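Local coordinates for arginyl-trna synthetase (PDB 1IQ0), which probably catalyses the ATP-dependent attachment of L-arginine to tRNA(Arg), releasing AMP and diphosphate, as a monomeric class I aminoacyl-tRNA synthetase, at residues G129-R134 with A441-M446; T159-R164 with V185-D190; E214-I219 with L237-D242; H526-Y531 with L581-I586. One frame throughout, in Å; residues are numbered along the deposited sequence.

Contact 1 (G129-R134 with A441-M446); sequences GDAIAR and AIRFSM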
loop_
_atom_site.group_PDB
_atom_site.type_symbol
_atom_site.label_atom_id
_atom_site.label_comp_id
_atom_site.label_asym_id
_atom_site.label_seq_id
_atom_site.Cartn_x
_atom_site.Cartn_y
_atom_site.Cartn_z
ATOM N N GLY A 129 2.249 -1.572 -2.507
ATOM C CA GLY A 129 2.109 -0.343 -3.265
ATOM C C GLY A 129 0.693 -0.066 -3.730
ATOM O O GLY A 129 0.188 1.051 -3.578
ATOM N N ASP A 130 0.051 -1.077 -4.304
ATOM C CA ASP A 130 -1.314 -0.929 -4.787
ATOM C C ASP A 130 -2.257 -0.611 -3.623
ATOM O O ASP A 130 -3.122 0.257 -3.730
ATOM C CB ASP A 130 -1.774 -2.215 -5.485
ATOM C CG ASP A 130 -3.197 -2.122 -5.974
ATOM O OD1 ASP A 130 -3.457 -1.306 -6.889
ATOM O OD2 ASP A 130 -4.063 -2.843 -5.442
ATOM N N ALA A 131 -2.075 -1.313 -2.510
ATOM C CA ALA A 131 -2.914 -1.104 -1.337
ATOM C C ALA A 131 -2.792 0.316 -0.783
ATOM O O ALA A 131 -3.801 0.974 -0.533
ATOM C CB ALA A 131 -2.569 -2.132 -0.249
ATOM N N ILE A 132 -1.570 0.804 -0.594
ATOM C CA ILE A 132 -1.423 2.150 -0.060
ATOM C C ILE A 132 -1.955 3.178 -1.054
ATOM O O ILE A 132 -2.464 4.215 -0.649
ATOM C CB ILE A 132 0.051 2.480 0.331
ATOM C CG1 ILE A 132 0.083 3.744 1.191
ATOM C CG2 ILE A 132 0.907 2.702 -0.908
ATOM C CD1 ILE A 132 -0.802 3.680 2.419
ATOM N N ALA A 133 -1.855 2.886 -2.350
ATOM C CA ALA A 133 -2.371 3.798 -3.368
ATOM C C ALA A 133 -3.893 3.886 -3.249
ATOM O O ALA A 133 -4.462 4.977 -3.296
ATOM C CB ALA A 133 -1.994 3.315 -4.780
ATOM N N ARG A 134 -4.543 2.730 -3.114
ATOM C CA ARG A 134 -6.000 2.667 -2.983
ATOM C C ARG A 134 -6.470 3.353 -1.694
ATOM O O ARG A 134 -7.433 4.120 -1.698
ATOM C CB ARG A 134 -6.474 1.209 -2.957
ATOM C CG ARG A 134 -6.324 0.451 -4.271
ATOM C CD ARG A 134 -6.674 -1.006 -4.067
ATOM N NE ARG A 134 -6.604 -1.779 -5.303
ATOM C CZ ARG A 134 -7.582 -1.865 -6.198
ATOM N NH1 ARG A 134 -8.723 -1.224 -6.003
ATOM N NH2 ARG A 134 -7.416 -2.605 -7.286
ATOM N N ALA A 441 -6.250 -14.461 -0.712
ATOM C CA ALA A 441 -5.268 -15.082 0.162
ATOM C C ALA A 441 -3.910 -14.414 -0.046
ATOM O O ALA A 441 -3.221 -14.062 0.910
ATOM C CB ALA A 441 -5.171 -16.564 -0.149
ATOM N N ILE A 442 -3.543 -14.236 -1.308
ATOM C CA ILE A 442 -2.271 -13.622 -1.668
ATOM C C ILE A 442 -2.181 -12.135 -1.301
ATOM O O ILE A 442 -1.252 -11.723 -0.594
ATOM C CB ILE A 442 -2.000 -13.826 -3.184
ATOM C CG1 ILE A 442 -1.809 -15.322 -3.452
ATOM C CG2 ILE A 442 -0.766 -13.023 -3.622
ATOM C CD1 ILE A 442 -1.727 -15.691 -4.915
ATOM N N ARG A 443 -3.141 -11.334 -1.755
ATOM C CA ARG A 443 -3.126 -9.902 -1.443
ATOM C C ARG A 443 -3.179 -9.620 0.051
ATOM O O ARG A 443 -2.514 -8.697 0.537
ATOM C CB ARG A 443 -4.286 -9.178 -2.135
ATOM C CG ARG A 443 -4.141 -9.078 -3.639
ATOM C CD ARG A 443 -2.854 -8.367 -4.042
ATOM N NE ARG A 443 -3.021 -6.935 -4.296
ATOM C CZ ARG A 443 -3.092 -6.000 -3.360
ATOM N NH1 ARG A 443 -3.016 -6.327 -2.064
ATOM N NH2 ARG A 443 -3.224 -4.732 -3.718
ATOM N N PHE A 444 -3.949 -10.409 0.794
ATOM C CA PHE A 444 -4.042 -10.185 2.238
ATOM C C PHE A 444 -2.759 -10.590 2.950
ATOM O O PHE A 444 -2.291 -9.896 3.847
ATOM C CB PHE A 444 -5.218 -10.955 2.855
ATOM C CG PHE A 444 -5.575 -10.476 4.236
ATOM C CD1 PHE A 444 -6.382 -9.359 4.408
ATOM C CD2 PHE A 444 -5.044 -11.096 5.363
ATOM C CE1 PHE A 444 -6.655 -8.859 5.683
ATOM C CE2 PHE A 444 -5.306 -10.607 6.639
ATOM C CZ PHE A 444 -6.112 -9.485 6.799
ATOM N N SER A 445 -2.196 -11.729 2.564
ATOM C CA SER A 445 -0.952 -12.197 3.173
ATOM C C SER A 445 0.181 -11.174 2.980
ATOM O O SER A 445 0.920 -10.855 3.908
ATOM C CB SER A 445 -0.539 -13.531 2.549
ATOM O OG SER A 445 0.762 -13.908 2.972
ATOM N N MET A 446 0.314 -10.666 1.764
ATOM C CA MET A 446 1.364 -9.698 1.447
ATOM C C MET A 446 1.278 -8.374 2.198
ATOM O O MET A 446 2.271 -7.652 2.307
ATOM C CB MET A 446 1.369 -9.423 -0.057
ATOM C CG MET A 446 1.855 -10.598 -0.903
ATOM S SD MET A 446 3.529 -11.083 -0.391
ATOM C CE MET A 446 3.140 -12.482 0.705
#

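Contact 2 (T159-R164 with V185-D190); sequences TLFALR and VRLHQD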
loop_
_atom_site.group_PDB
_atom_site.type_symbol
_atom_site.label_atom_id
_atom_site.label_comp_id
_atom_site.label_asym_id
_atom_site.label_seq_id
_atom_site.Cartn_x
_atom_site.Cartn_y
_atom_site.Cartn_z
ATOM N N THR A 159 19.208 -10.792 -21.152
ATOM C CA THR A 159 18.211 -11.712 -21.677
ATOM C C THR A 159 18.092 -11.580 -23.186
ATOM O O THR A 159 17.980 -12.585 -23.882
ATOM C CB THR A 159 16.812 -11.525 -21.032
ATOM O OG1 THR A 159 16.204 -10.327 -21.519
ATOM C CG2 THR A 159 16.932 -11.450 -19.538
ATOM N N LEU A 160 18.117 -10.352 -23.697
ATOM C CA LEU A 160 18.023 -10.159 -25.143
ATOM C C LEU A 160 19.227 -10.807 -25.832
ATOM O O LEU A 160 19.103 -11.364 -26.918
ATOM C CB LEU A 160 17.946 -8.669 -25.489
ATOM C CG LEU A 160 16.678 -7.973 -24.982
ATOM C CD1 LEU A 160 16.637 -6.518 -25.465
ATOM C CD2 LEU A 160 15.463 -8.732 -25.488
ATOM N N PHE A 161 20.391 -10.734 -25.195
ATOM C CA PHE A 161 21.582 -11.354 -25.755
ATOM C C PHE A 161 21.400 -12.877 -25.764
ATOM O O PHE A 161 21.652 -13.536 -26.776
ATOM C CB PHE A 161 22.818 -11.011 -24.924
ATOM C CG PHE A 161 24.018 -11.847 -25.266
ATOM C CD1 PHE A 161 24.692 -11.658 -26.471
ATOM C CD2 PHE A 161 24.437 -12.863 -24.412
ATOM C CE1 PHE A 161 25.765 -12.473 -26.826
ATOM C CE2 PHE A 161 25.509 -13.684 -24.754
ATOM C CZ PHE A 161 26.175 -13.488 -25.966
ATOM N N ALA A 162 20.957 -13.425 -24.631
ATOM C CA ALA A 162 20.742 -14.863 -24.500
ATOM C C ALA A 162 19.769 -15.416 -25.547
ATOM O O ALA A 162 20.005 -16.477 -26.121
ATOM C CB ALA A 162 20.237 -15.191 -23.097
ATOM N N LEU A 163 18.672 -14.704 -25.783
ATOM C CA LEU A 163 17.684 -15.139 -26.761
ATOM C C LEU A 163 18.304 -15.310 -28.146
ATOM O O LEU A 163 17.986 -16.251 -28.866
ATOM C CB LEU A 163 16.531 -14.130 -26.834
ATOM C CG LEU A 163 15.597 -14.157 -25.622
ATOM C CD1 LEU A 163 14.666 -12.944 -25.640
ATOM C CD2 LEU A 163 14.798 -15.455 -25.638
ATOM N N ARG A 164 19.195 -14.398 -28.513
ATOM C CA ARG A 164 19.849 -14.452 -29.815
ATOM C C ARG A 164 20.994 -15.464 -29.821
ATOM O O ARG A 164 21.059 -16.330 -30.689
ATOM C CB ARG A 164 20.382 -13.064 -30.171
ATOM C CG ARG A 164 20.665 -12.845 -31.641
ATOM C CD ARG A 164 21.140 -11.421 -31.871
ATOM N NE ARG A 164 21.130 -11.043 -33.280
ATOM C CZ ARG A 164 20.033 -10.936 -34.022
ATOM N NH1 ARG A 164 18.842 -11.180 -33.490
ATOM N NH2 ARG A 164 20.125 -10.578 -35.296
ATOM N N VAL A 185 18.204 -17.649 -17.647
ATOM C CA VAL A 185 18.739 -18.700 -16.787
ATOM C C VAL A 185 19.805 -19.542 -17.486
ATOM O O VAL A 185 20.794 -19.922 -16.863
ATOM C CB VAL A 185 17.618 -19.645 -16.263
ATOM C CG1 VAL A 185 18.240 -20.878 -15.584
ATOM C CG2 VAL A 185 16.734 -18.899 -15.265
ATOM N N ARG A 186 19.616 -19.847 -18.769
ATOM C CA ARG A 186 20.623 -20.640 -19.459
ATOM C C ARG A 186 21.936 -19.860 -19.517
ATOM O O ARG A 186 23.004 -20.410 -19.246
ATOM C CB ARG A 186 20.197 -21.014 -20.881
ATOM C CG ARG A 186 20.888 -22.299 -21.323
ATOM C CD ARG A 186 21.332 -22.323 -22.769
ATOM N NE ARG A 186 20.247 -22.624 -23.689
ATOM C CZ ARG A 186 20.428 -23.158 -24.893
ATOM N NH1 ARG A 186 21.651 -23.454 -25.309
ATOM N NH2 ARG A 186 19.389 -23.385 -25.686
ATOM N N LEU A 187 21.847 -18.575 -19.853
ATOM C CA LEU A 187 23.034 -17.727 -19.930
ATOM C C LEU A 187 23.855 -17.779 -18.645
ATOM O O LEU A 187 25.076 -17.951 -18.690
ATOM C CB LEU A 187 22.646 -16.270 -20.219
ATOM C CG LEU A 187 23.821 -15.276 -20.234
ATOM C CD1 LEU A 187 24.765 -15.622 -21.377
ATOM C CD2 LEU A 187 23.306 -13.843 -20.386
ATOM N N HIS A 188 23.194 -17.629 -17.499
ATOM C CA HIS A 188 23.899 -17.647 -16.218
ATOM C C HIS A 188 24.363 -19.016 -15.735
ATOM O O HIS A 188 25.050 -19.116 -14.720
ATOM C CB HIS A 188 23.057 -16.984 -15.127
ATOM C CG HIS A 188 23.220 -15.499 -15.075
ATOM N ND1 HIS A 188 22.576 -14.647 -15.947
ATOM C CD2 HIS A 188 24.013 -14.719 -14.305
ATOM C CE1 HIS A 188 22.967 -13.408 -15.715
ATOM N NE2 HIS A 188 23.839 -13.424 -14.724
ATOM N N GLN A 189 23.982 -20.069 -16.448
ATOM C CA GLN A 189 24.412 -21.413 -16.077
ATOM C C GLN A 189 25.484 -21.823 -17.076
ATOM O O GLN A 189 26.126 -22.862 -16.929
ATOM C CB GLN A 189 23.246 -22.407 -16.145
ATOM C CG GLN A 189 22.130 -22.142 -15.152
ATOM C CD GLN A 189 21.062 -23.222 -15.175
ATOM O OE1 GLN A 189 20.604 -23.637 -16.239
ATOM N NE2 GLN A 189 20.654 -23.674 -13.997
ATOM N N ASP A 190 25.671 -20.988 -18.096
ATOM C CA ASP A 190 26.651 -21.267 -19.134
ATOM C C ASP A 190 28.071 -21.209 -18.574
ATOM O O ASP A 190 28.470 -20.215 -17.961
ATOM C CB ASP A 190 26.502 -20.270 -20.280
ATOM C CG ASP A 190 27.241 -20.709 -21.526
ATOM O OD1 ASP A 190 28.376 -21.214 -21.390
ATOM O OD2 ASP A 190 26.692 -20.543 -22.640
#

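Contact 3 (E214-I219 with L237-D242); sequences EEVNRI and LVWESD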
loop_
_atom_site.group_PDB
_atom_site.type_symbol
_atom_site.label_atom_id
_atom_site.label_comp_id
_atom_site.label_asym_id
_atom_site.label_seq_id
_atom_site.Cartn_x
_atom_site.Cartn_y
_atom_site.Cartn_z
ATOM N N GLU A 214 11.268 -2.254 -28.553
ATOM C CA GLU A 214 10.185 -3.179 -28.885
ATOM C C GLU A 214 10.447 -4.556 -28.303
ATOM O O GLU A 214 9.537 -5.193 -27.769
ATOM C CB GLU A 214 9.997 -3.278 -30.401
ATOM C CG GLU A 214 9.687 -1.943 -31.053
ATOM C CD GLU A 214 8.643 -1.161 -30.280
ATOM O OE1 GLU A 214 7.509 -1.667 -30.136
ATOM O OE2 GLU A 214 8.960 -0.046 -29.807
ATOM N N GLU A 215 11.692 -5.015 -28.399
ATOM C CA GLU A 215 12.045 -6.316 -27.848
ATOM C C GLU A 215 11.789 -6.348 -26.337
ATOM O O GLU A 215 11.332 -7.355 -25.803
ATOM C CB GLU A 215 13.516 -6.644 -28.136
ATOM C CG GLU A 215 13.784 -7.077 -29.581
ATOM C CD GLU A 215 13.932 -5.913 -30.553
ATOM O OE1 GLU A 215 13.605 -4.760 -30.193
ATOM O OE2 GLU A 215 14.376 -6.155 -31.694
ATOM N N VAL A 216 12.091 -5.245 -25.653
ATOM C CA VAL A 216 11.878 -5.156 -24.214
ATOM C C VAL A 216 10.380 -5.103 -23.927
ATOM O O VAL A 216 9.885 -5.761 -23.009
ATOM C CB VAL A 216 12.539 -3.882 -23.623
ATOM C CG1 VAL A 216 12.070 -3.668 -22.179
ATOM C CG2 VAL A 216 14.062 -4.007 -23.669
ATOM N N ASN A 217 9.663 -4.317 -24.725
ATOM C CA ASN A 217 8.225 -4.163 -24.552
ATOM C C ASN A 217 7.492 -5.505 -24.589
ATOM O O ASN A 217 6.506 -5.683 -23.876
ATOM C CB ASN A 217 7.662 -3.237 -25.630
ATOM C CG ASN A 217 6.258 -2.760 -25.311
ATOM O OD1 ASN A 217 5.344 -2.893 -26.123
ATOM N ND2 ASN A 217 6.083 -2.194 -24.127
ATOM N N ARG A 218 7.971 -6.445 -25.407
ATOM C CA ARG A 218 7.332 -7.762 -25.502
ATOM C C ARG A 218 7.358 -8.459 -24.153
ATOM O O ARG A 218 6.381 -9.088 -23.751
ATOM C CB ARG A 218 8.034 -8.664 -26.525
ATOM C CG ARG A 218 7.894 -8.221 -27.966
ATOM C CD ARG A 218 8.442 -9.282 -28.921
ATOM N NE ARG A 218 7.661 -10.521 -28.884
ATOM C CZ ARG A 218 7.874 -11.568 -29.678
ATOM N NH1 ARG A 218 8.850 -11.536 -30.579
ATOM N NH2 ARG A 218 7.106 -12.645 -29.580
ATOM N N ILE A 219 8.486 -8.350 -23.462
ATOM C CA ILE A 219 8.624 -8.967 -22.155
ATOM C C ILE A 219 7.730 -8.243 -21.154
ATOM O O ILE A 219 7.028 -8.886 -20.373
ATOM C CB ILE A 219 10.093 -8.923 -21.680
ATOM C CG1 ILE A 219 10.979 -9.666 -22.690
ATOM C CG2 ILE A 219 10.218 -9.543 -20.293
ATOM C CD1 ILE A 219 12.447 -9.753 -22.285
ATOM N N LEU A 237 3.663 4.956 -16.999
ATOM C CA LEU A 237 4.819 4.116 -17.244
ATOM C C LEU A 237 5.889 5.124 -17.631
ATOM O O LEU A 237 5.624 6.025 -18.412
ATOM C CB LEU A 237 4.569 3.182 -18.428
ATOM C CG LEU A 237 4.396 1.676 -18.217
ATOM C CD1 LEU A 237 3.426 1.374 -17.104
ATOM C CD2 LEU A 237 3.936 1.066 -19.534
ATOM N N VAL A 238 7.076 5.007 -17.053
ATOM C CA VAL A 238 8.171 5.884 -17.417
ATOM C C VAL A 238 9.357 5.000 -17.772
ATOM O O VAL A 238 9.815 4.199 -16.954
ATOM C CB VAL A 238 8.570 6.847 -16.275
ATOM C CG1 VAL A 238 9.861 7.552 -16.637
ATOM C CG2 VAL A 238 7.474 7.893 -16.071
ATOM N N TRP A 239 9.839 5.148 -19.002
ATOM C CA TRP A 239 10.961 4.368 -19.506
ATOM C C TRP A 239 12.302 5.089 -19.353
ATOM O O TRP A 239 12.421 6.286 -19.628
ATOM C CB TRP A 239 10.726 4.016 -20.992
ATOM C CG TRP A 239 9.479 3.184 -21.240
ATOM C CD1 TRP A 239 8.191 3.531 -20.945
ATOM C CD2 TRP A 239 9.416 1.858 -21.791
ATOM N NE1 TRP A 239 7.335 2.510 -21.271
ATOM C CE2 TRP A 239 8.057 1.469 -21.790
ATOM C CE3 TRP A 239 10.376 0.961 -22.281
ATOM C CZ2 TRP A 239 7.628 0.217 -22.261
ATOM C CZ3 TRP A 239 9.952 -0.287 -22.751
ATOM C CH2 TRP A 239 8.589 -0.645 -22.735
ATOM N N GLU A 240 13.317 4.348 -18.917
ATOM C CA GLU A 240 14.650 4.903 -18.753
ATOM C C GLU A 240 15.132 5.587 -20.042
ATOM O O GLU A 240 15.703 6.681 -19.992
ATOM C CB GLU A 240 15.626 3.793 -18.343
ATOM C CG GLU A 240 17.079 4.247 -18.186
ATOM C CD GLU A 240 17.248 5.334 -17.134
ATOM O OE1 GLU A 240 16.538 5.305 -16.109
ATOM O OE2 GLU A 240 18.106 6.211 -17.320
ATOM N N SER A 241 14.914 4.955 -21.196
ATOM C CA SER A 241 15.345 5.562 -22.461
ATOM C C SER A 241 14.671 6.913 -22.711
ATOM O O SER A 241 15.265 7.796 -23.333
ATOM C CB SER A 241 15.102 4.616 -23.649
ATOM O OG SER A 241 13.750 4.227 -23.757
ATOM N N ASP A 242 13.437 7.082 -22.243
ATOM C CA ASP A 242 12.752 8.371 -22.401
ATOM C C ASP A 242 13.338 9.370 -21.399
ATOM O O ASP A 242 13.418 10.566 -21.677
ATOM C CB ASP A 242 11.246 8.224 -22.175
ATOM C CG ASP A 242 10.563 7.480 -23.309
ATOM O OD1 ASP A 242 9.643 6.674 -23.040
ATOM O OD2 ASP A 242 10.947 7.706 -24.471
#

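Contact 4 (H526-Y531 with L581-I586); sequences HVLAQY and LDLLGI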
loop_
_atom_site.group_PDB
_atom_site.type_symbol
_atom_site.label_atom_id
_atom_site.label_comp_id
_atom_site.label_asym_id
_atom_site.label_seq_id
_atom_site.Cartn_x
_atom_site.Cartn_y
_atom_site.Cartn_z
ATOM N N HIS A 526 -1.037 -2.493 6.715
ATOM C CA HIS A 526 -1.257 -3.559 7.688
ATOM C C HIS A 526 -2.219 -3.150 8.807
ATOM O O HIS A 526 -2.845 -4.008 9.431
ATOM C CB HIS A 526 0.065 -4.052 8.292
ATOM C CG HIS A 526 0.696 -3.091 9.248
ATOM N ND1 HIS A 526 1.641 -2.166 8.859
ATOM C CD2 HIS A 526 0.517 -2.911 10.578
ATOM C CE1 HIS A 526 2.020 -1.459 9.909
ATOM N NE2 HIS A 526 1.353 -1.890 10.964
ATOM N N VAL A 527 -2.342 -1.849 9.058
ATOM C CA VAL A 527 -3.252 -1.375 10.097
ATOM C C VAL A 527 -4.697 -1.613 9.645
ATOM O O VAL A 527 -5.560 -1.946 10.449
ATOM C CB VAL A 527 -3.028 0.127 10.405
ATOM C CG1 VAL A 527 -4.128 0.648 11.326
ATOM C CG2 VAL A 527 -1.665 0.315 11.077
ATOM N N LEU A 528 -4.953 -1.465 8.351
ATOM C CA LEU A 528 -6.296 -1.687 7.833
ATOM C C LEU A 528 -6.546 -3.189 7.812
ATOM O O LEU A 528 -7.623 -3.657 8.169
ATOM C CB LEU A 528 -6.431 -1.145 6.411
ATOM C CG LEU A 528 -7.824 -0.732 5.912
ATOM C CD1 LEU A 528 -7.928 -1.078 4.442
ATOM C CD2 LEU A 528 -8.933 -1.412 6.696
ATOM N N ALA A 529 -5.534 -3.935 7.380
ATOM C CA ALA A 529 -5.630 -5.380 7.306
ATOM C C ALA A 529 -5.973 -5.936 8.678
ATOM O O ALA A 529 -6.868 -6.764 8.808
ATOM C CB ALA A 529 -4.306 -5.969 6.813
ATOM N N GLN A 530 -5.264 -5.468 9.699
ATOM C CA GLN A 530 -5.498 -5.930 11.058
ATOM C C GLN A 530 -6.906 -5.542 11.523
ATOM O O GLN A 530 -7.578 -6.322 12.189
ATOM C CB GLN A 530 -4.443 -5.354 12.003
ATOM C CG GLN A 530 -4.546 -5.846 13.441
ATOM C CD GLN A 530 -4.525 -7.365 13.543
ATOM O OE1 GLN A 530 -3.607 -8.023 13.042
ATOM N NE2 GLN A 530 -5.544 -7.928 14.190
ATOM N N TYR A 531 -7.356 -4.340 11.175
ATOM C CA TYR A 531 -8.699 -3.925 11.561
ATOM C C TYR A 531 -9.742 -4.875 10.968
ATOM O O TYR A 531 -10.732 -5.212 11.622
ATOM C CB TYR A 531 -9.020 -2.510 11.067
ATOM C CG TYR A 531 -10.491 -2.179 11.223
ATOM C CD1 TYR A 531 -11.039 -1.922 12.485
ATOM C CD2 TYR A 531 -11.355 -2.196 10.125
ATOM C CE1 TYR A 531 -12.415 -1.693 12.648
ATOM C CE2 TYR A 531 -12.735 -1.970 10.279
ATOM C CZ TYR A 531 -13.253 -1.721 11.547
ATOM O OH TYR A 531 -14.606 -1.503 11.718
ATOM N N LEU A 581 -11.911 -4.543 2.135
ATOM C CA LEU A 581 -11.263 -5.549 1.298
ATOM C C LEU A 581 -10.791 -4.944 -0.025
ATOM O O LEU A 581 -9.680 -5.206 -0.485
ATOM C CB LEU A 581 -12.242 -6.693 1.030
ATOM C CG LEU A 581 -11.981 -8.075 1.652
ATOM C CD1 LEU A 581 -10.975 -8.014 2.786
ATOM C CD2 LEU A 581 -13.307 -8.642 2.116
ATOM N N ASP A 582 -11.647 -4.126 -0.622
ATOM C CA ASP A 582 -11.347 -3.478 -1.884
ATOM C C ASP A 582 -10.107 -2.583 -1.809
ATOM O O ASP A 582 -9.338 -2.499 -2.764
ATOM C CB ASP A 582 -12.546 -2.646 -2.340
ATOM C CG ASP A 582 -12.300 -1.963 -3.672
ATOM O OD1 ASP A 582 -12.250 -2.676 -4.696
ATOM O OD2 ASP A 582 -12.151 -0.718 -3.691
ATOM N N LEU A 583 -9.915 -1.919 -0.674
ATOM C CA LEU A 583 -8.767 -1.033 -0.514
ATOM C C LEU A 583 -7.451 -1.813 -0.444
ATOM O O LEU A 583 -6.376 -1.236 -0.561
ATOM C CB LEU A 583 -8.940 -0.166 0.736
ATOM C CG LEU A 583 -10.151 0.771 0.728
ATOM C CD1 LEU A 583 -10.174 1.600 2.019
ATOM C CD2 LEU A 583 -10.085 1.683 -0.499
ATOM N N LEU A 584 -7.546 -3.123 -0.252
ATOM C CA LEU A 584 -6.371 -3.986 -0.196
ATOM C C LEU A 584 -6.345 -4.812 -1.485
ATOM O O LEU A 584 -5.632 -5.808 -1.592
ATOM C CB LEU A 584 -6.445 -4.917 1.020
ATOM C CG LEU A 584 -6.642 -4.275 2.407
ATOM C CD1 LEU A 584 -6.608 -5.383 3.454
ATOM C CD2 LEU A 584 -5.556 -3.233 2.705
ATOM N N GLY A 585 -7.146 -4.387 -2.457
ATOM C CA GLY A 585 -7.202 -5.073 -3.739
ATOM C C GLY A 585 -7.836 -6.453 -3.693
ATOM O O GLY A 585 -7.626 -7.269 -4.587
ATOM N N ILE A 586 -8.631 -6.711 -2.660
ATOM C CA ILE A 586 -9.265 -8.011 -2.502
ATOM C C ILE A 586 -10.759 -7.997 -2.842
ATOM O O ILE A 586 -11.513 -7.173 -2.336
ATOM C CB ILE A 586 -9.070 -8.513 -1.052
ATOM C CG1 ILE A 586 -7.570 -8.624 -0.755
ATOM C CG2 ILE A 586 -9.774 -9.853 -0.854
ATOM C CD1 ILE A 586 -7.238 -8.797 0.703
#

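Contact 1 (G129-R134 with A441-M446)
Asp130 and Arg443 meet in a buried salt bridge that joins helix 120-138 to helix 430-448. NH2 of Arg443 lies 2.7 Å from OD2 of Asp130, but the angle at the hydrogen is only 126°, so as a hydrogen bond it is weak. The carboxylate and guanidinium planes stand 82° apart, which rules out the flat, two-pronged pairing of these groups. The arginine chain bends at chi2 and chi3 to bring its end there, and NH2 of Arg443 passes 3.8 Å from the backbone N of Ala131. The same carboxylate oxygen has a second, straighter partner one helical turn on: NE of Arg134 donates to OD2 of Asp130 over 2.8 Å at 163°, on the syn side, though tilted out of the carboxylate plane. In the next shell OD1 of Asp130 forms a salt bridge with Arg233. Arg134 NH2 bonds to the carbonyl of Asn231, while Arg443 NE makes a weak bond to that of Leu230, so the residues 230-233 after helix 213-229 are drawn into the network. With three arginines round one buried carboxylate, Asp130 is probably held ionised, and its charge would offset the closeness of Arg134 NE and Arg443 NH2, 4.8 Å apart.

Contact 2 (T159-R164 with V185-D190)
Helices 154-165 and 176-189 come close at Ala162 and Leu187, whose CA atoms are 5.9 Å apart, a spacing that the small alanine allows. CB of Ala162 points at the other helix and rests 3.9 Å from CB of Leu187, so the leucine is gripped near its base as well as at its tip. Farther out, CD1 of Leu187 lies at the edge of the Phe161 ring, near the ring plane, 4.0 Å from CE2 and 4.1 Å from CD2 of Phe161. The methyl thus abuts the edge of the ring. In Leu187 CG stands anti to the backbone N (chi1 176°), which sends CD1 out to that edge, and the two side chains cross at about a right angle. The contact is wholly apolar, and all three residues are buried. Phe161 also stacks on the ring of His165, one turn along its own helix. Helix 197-208 packs against the same pair, its Ile200 touching both Phe161 and Leu187, while Tyr166, just beyond helix 154-165, also touches Leu187. Leu160 packs on Leu207 of helix 197-208 and on Glu215 and Val216 of helix 213-229, so helix 154-165 is packed between several helices of this peripheral, all-helical part of the catalytic region.

Contact 3 (E214-I219 with L237-D242)
A tryptophan side chain reaching from the end of a sheet strand to a helix makes this contact: Trp239, closing strand 236-239, meets Val216 and Asn217 on helix 213-229. Their backbones stay well apart, with the CA atoms of Asn217 and Trp239 10.3 Å from each other, so the long tryptophan side chain spans the gap. Its six-membered ring leads. ND2 of Asn217 meets the ring at its edge, near the ring plane, 3.3 Å from CH2 and 3.4 Å from CZ2 of Trp239. The amide is turned 47° from the indole, and its polar end is engaged by another group, since ND2 hydrogen-bonds to the hydroxyl of Tyr324. CG1 of Val216 approaches the next corner of the ring, 4.0 Å from CZ3 of Trp239; with this methyl anti to the backbone N (chi1 169°), the other branch, CG2, faces Leu160 of helix 154-165. Strand 236-239 runs parallel to strand 141-149 in the central mixed sheet of the class I catalytic domain, a Rossmann-type fold, and turns directly into helix 240-245. Trp239 occupies the N-cap position of that helix, so the ring is sent out from the very point where strand gives way to helix. Arg213, at the start of helix 213-229, makes a cation-pi contact with the indole and a salt bridge to Asp242, while NE1 forms a weak hydrogen bond to OG1 of Thr334.

Contact 4 (H526-Y531 with L581-I586)
Leu583 and Leu584, at and just past the end of helix 562-583, meet Leu528 of helix 525-544 from a Schellman motif that sets them there. In it Ile586 N bonds to Leu581 O and Gly585 N to Asp582 O, with Gly585 at positive phi (69°) as the C-prime residue; Leu581 O also accepts from Leu584 N. CD1 of Leu528 is 3.6 Å from CD2 of Leu584 and 3.9 Å from CB of Leu583, so one methyl touches both successive residues. CD1 of Leu584 rests on Ala529, 4.0 Å from its CA and 4.1 Å from its CB; the small side chain lets this methyl come close to the backbone. With CG anti to the carbonyl carbon (chi1 -55°), Leu584 turns both methyls toward helix 525-544, a fork with one prong for each of two neighbouring residues. These buried leucines join helix 525-544 to the end of helix 562-583 and the turn after it, within the DALR anticodon-binding domain, by apolar packing. Catalytic-domain helices flank the pair: Ile135 of helix 120-138 touches both Leu528 and Leu583, and Phe444 of helix 430-448 touches Ala529 and Leu584.

Contacts 1 and 4 lie near the middle of the molecule, their centres about 7 Å apart, and touch directly: Arg443 NH1 is 2.7 Å from Leu584 O. They lie where the catalytic domain, through helices 120-138 and 430-448, packs against the anticodon-binding domain. Contacts 2 and 3 sit in the catalytic region, centres about 19 Å apart, and meet where Leu160 packs on Glu215 and Val216; together they tie the peripheral helices to the central sheet, which contact 3 reaches through strand 236-239. Along the chain both are nested in the loop closed by contact 1, and contact 4 follows. Contacts 2 and 4 are farthest apart, about 40 Å between centres.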